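Local atomic coordinates of 3-Hydroxyacyl-CoA dehydrogenase (PDB entry 4PZE), a protein that catalyses the NAD-dependent oxidation of (3S)-3-hydroxyacyl-CoA to 3-oxoacyl-CoA. Residues A[90-95]-A[118-123]. Residues are numbered along the deposited sequence; the frame is centred on the assembly and turned at random.
With CAA (acetoacetyl-coenzyme A), chain J.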
# COMPACT_ATOMS: atom_id res chain seq x y z
N ALA A 90 16.39 -20.85 -11.16
CA ALA A 90 16.52 -22.07 -10.39
C ALA A 90 16.63 -21.84 -8.89
O ALA A 90 16.19 -22.67 -8.13
CB ALA A 90 17.73 -22.84 -10.87
N THR A 91 17.23 -20.73 -8.45
CA THR A 91 17.70 -20.66 -7.06
C THR A 91 18.00 -19.25 -6.51
O THR A 91 18.58 -18.41 -7.20
CB THR A 91 18.98 -21.52 -6.91
OG1 THR A 91 19.35 -21.62 -5.53
CG2 THR A 91 20.15 -20.89 -7.70
N GLU A 92 17.62 -19.03 -5.25
CA GLU A 92 18.04 -17.86 -4.46
C GLU A 92 19.26 -18.17 -3.57
O GLU A 92 19.73 -17.32 -2.80
CB GLU A 92 16.89 -17.35 -3.61
CG GLU A 92 15.69 -16.87 -4.43
CD GLU A 92 15.93 -15.54 -5.13
OE1 GLU A 92 17.05 -15.27 -5.63
OE2 GLU A 92 14.97 -14.76 -5.20
N ASN A 93 19.79 -19.38 -3.69
CA ASN A 93 21.05 -19.70 -3.04
C ASN A 93 22.21 -19.06 -3.81
O ASN A 93 22.43 -19.40 -4.98
CB ASN A 93 21.26 -21.22 -2.98
CG ASN A 93 22.53 -21.57 -2.27
OD1 ASN A 93 23.58 -21.71 -2.90
ND2 ASN A 93 22.46 -21.62 -0.95
N TYR A 94 22.95 -18.17 -3.14
CA TYR A 94 24.01 -17.45 -3.82
C TYR A 94 25.06 -18.38 -4.44
O TYR A 94 25.36 -18.27 -5.63
CB TYR A 94 24.68 -16.41 -2.91
CG TYR A 94 25.71 -15.58 -3.66
CD1 TYR A 94 25.34 -14.52 -4.47
CD2 TYR A 94 27.06 -15.90 -3.59
CE1 TYR A 94 26.29 -13.79 -5.18
CE2 TYR A 94 28.02 -15.19 -4.28
CZ TYR A 94 27.63 -14.13 -5.07
OH TYR A 94 28.62 -13.43 -5.76
N ASP A 95 25.62 -19.32 -3.68
CA ASP A 95 26.76 -20.08 -4.22
C ASP A 95 26.37 -21.03 -5.34
O ASP A 95 27.14 -21.25 -6.26
CB ASP A 95 27.54 -20.80 -3.12
CG ASP A 95 28.32 -19.83 -2.24
OD1 ASP A 95 29.00 -18.93 -2.78
OD2 ASP A 95 28.26 -19.95 -1.00
N THR A 118 15.29 -13.15 -9.43
CA THR A 118 15.69 -12.98 -8.03
C THR A 118 14.55 -12.16 -7.46
O THR A 118 13.66 -11.77 -8.19
CB THR A 118 17.20 -12.68 -7.83
OG1 THR A 118 17.49 -12.48 -6.43
CG2 THR A 118 17.65 -11.44 -8.66
N SER A 119 14.63 -11.86 -6.17
CA SER A 119 14.08 -10.74 -5.40
C SER A 119 15.09 -10.07 -4.47
O SER A 119 14.90 -8.91 -4.09
CB SER A 119 12.88 -11.21 -4.59
OG SER A 119 12.64 -12.59 -4.81
N SER A 120 16.19 -10.76 -4.17
CA SER A 120 17.15 -10.31 -3.15
C SER A 120 18.64 -10.26 -3.56
O SER A 120 19.43 -9.56 -2.92
CB SER A 120 17.02 -11.20 -1.90
OG SER A 120 17.03 -12.59 -2.23
N ILE A 121 19.04 -10.98 -4.61
CA ILE A 121 20.47 -11.10 -4.92
C ILE A 121 20.98 -9.88 -5.71
O ILE A 121 20.36 -9.46 -6.68
CB ILE A 121 20.79 -12.40 -5.71
CG1 ILE A 121 20.21 -13.65 -5.02
CG2 ILE A 121 22.31 -12.54 -5.91
CD1 ILE A 121 21.05 -14.21 -3.87
N SER A 122 22.12 -9.34 -5.29
CA SER A 122 22.79 -8.26 -6.04
C SER A 122 23.14 -8.65 -7.49
O SER A 122 23.95 -9.54 -7.74
CB SER A 122 24.08 -7.82 -5.35
OG SER A 122 24.73 -6.83 -6.11
N ILE A 123 22.53 -7.94 -8.43
CA ILE A 123 22.74 -8.20 -9.86
C ILE A 123 24.16 -7.86 -10.28
O ILE A 123 24.72 -8.53 -11.14
CB ILE A 123 21.73 -7.40 -10.71
CG1 ILE A 123 20.27 -7.76 -10.32
CG2 ILE A 123 22.01 -7.56 -12.20
CD1 ILE A 123 19.91 -9.23 -10.40
N1A CAA J . -10.41 -19.91 -3.19
C2A CAA J . -10.60 -18.64 -3.60
N3A CAA J . -9.97 -18.12 -4.68
C4A CAA J . -9.09 -18.84 -5.45
C5A CAA J . -8.85 -20.24 -5.05
C6A CAA J . -9.58 -20.75 -3.84
N6A CAA J . -9.41 -22.03 -3.41
N7A CAA J . -7.97 -20.74 -5.94
C8A CAA J . -7.66 -19.76 -6.84
N9A CAA J . -8.32 -18.61 -6.54
C1B CAA J . -8.20 -17.36 -7.38
C2B CAA J . -9.29 -16.36 -7.10
O2B CAA J . -10.54 -16.82 -7.64
C3B CAA J . -8.76 -15.06 -7.70
O3B CAA J . -9.32 -14.77 -8.99
P3B CAA J . -10.74 -14.00 -9.25
O7A CAA J . -11.73 -15.14 -9.38
O8A CAA J . -10.53 -13.23 -10.53
O9A CAA J . -10.95 -13.10 -8.05
C4B CAA J . -7.23 -15.27 -7.76
O4B CAA J . -6.99 -16.59 -7.24
C5B CAA J . -6.42 -14.23 -6.97
O5B CAA J . -6.85 -12.89 -7.25
P1A CAA J . -7.56 -11.97 -6.12
O1A CAA J . -8.99 -12.41 -5.97
O2A CAA J . -6.69 -12.01 -4.88
O3A CAA J . -7.62 -10.48 -6.76
P2A CAA J . -7.12 -9.09 -6.09
O4A CAA J . -7.96 -7.94 -6.62
O5A CAA J . -6.94 -9.25 -4.60
O6A CAA J . -5.67 -8.99 -6.79
CBP CAA J . -3.41 -9.33 -5.94
CCP CAA J . -4.54 -8.34 -6.21
CDP CAA J . -3.05 -10.06 -7.23
CEP CAA J . -3.90 -10.36 -4.93
CAP CAA J . -2.14 -8.57 -5.47
OAP CAA J . -2.41 -7.19 -5.17
C9P CAA J . -1.51 -9.16 -4.23
O9P CAA J . -2.01 -8.95 -3.14
N8P CAA J . -0.40 -9.89 -4.41
C7P CAA J . 0.33 -10.48 -3.29
C6P CAA J . 1.85 -10.44 -3.47
C5P CAA J . 2.41 -9.02 -3.54
O5P CAA J . 1.67 -8.04 -3.54
N4P CAA J . 3.73 -8.84 -3.59
C3P CAA J . 4.70 -9.91 -3.52
C2P CAA J . 5.87 -9.70 -4.48
S1P CAA J . 7.41 -9.34 -3.69
C1 CAA J . 7.65 -10.59 -2.59
O1 CAA J . 6.81 -11.44 -2.39
C2 CAA J . 8.92 -10.74 -1.79
C3 CAA J . 9.77 -11.89 -2.27
O3 CAA J . 10.84 -12.05 -1.70
C4 CAA J . 9.33 -12.80 -3.39
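The carboxylate of E92 is the polar centre of this contact, with both oxygens turned to the loop residues T118 and S119. OE1 offers its syn lone pair to the hydroxyl of T118, OG1 to OE1 being 2.9 Å. OE2 takes two donors from S119: OG, 3.2 Å from OE2 and arriving nearly along the C-O axis, and the backbone N, a weak bond at 134°. A bend at chi2 (-73°) brings the carboxylate over to T118, whose side chain it crosses at about a right angle.

T118 OG1 also accepts from its own segment, from S120 N and, at 2.8 Å, from I121 N; this ST turn and ST motif fold residues 118-121 around OG1 and probably help position the S119 donors. K97 makes a long, weak ion pair with E92 OE1.

I121 CD1 packs 3.5 Å from the carbonyl O of E92, and I121 CG1 lies 3.6 Å from E92 OE1. The apolar pair is I121 CG2 against the Y94 ring edge, in plane, 3.9 Å from Y94 CD1.

S119 OG sits 3.6 Å from C4 of acetoacetyl-CoA, and H140, predicted to matter for catalysis, touches the S119 side chain. E92 is a known NAD(+)-binding residue and S119 is predicted to bind NAD(+) and CoA, consistent with these loops after parallel strands 85-88 and 113-117 lining the cofactor and substrate cleft of a Rossmann-type domain.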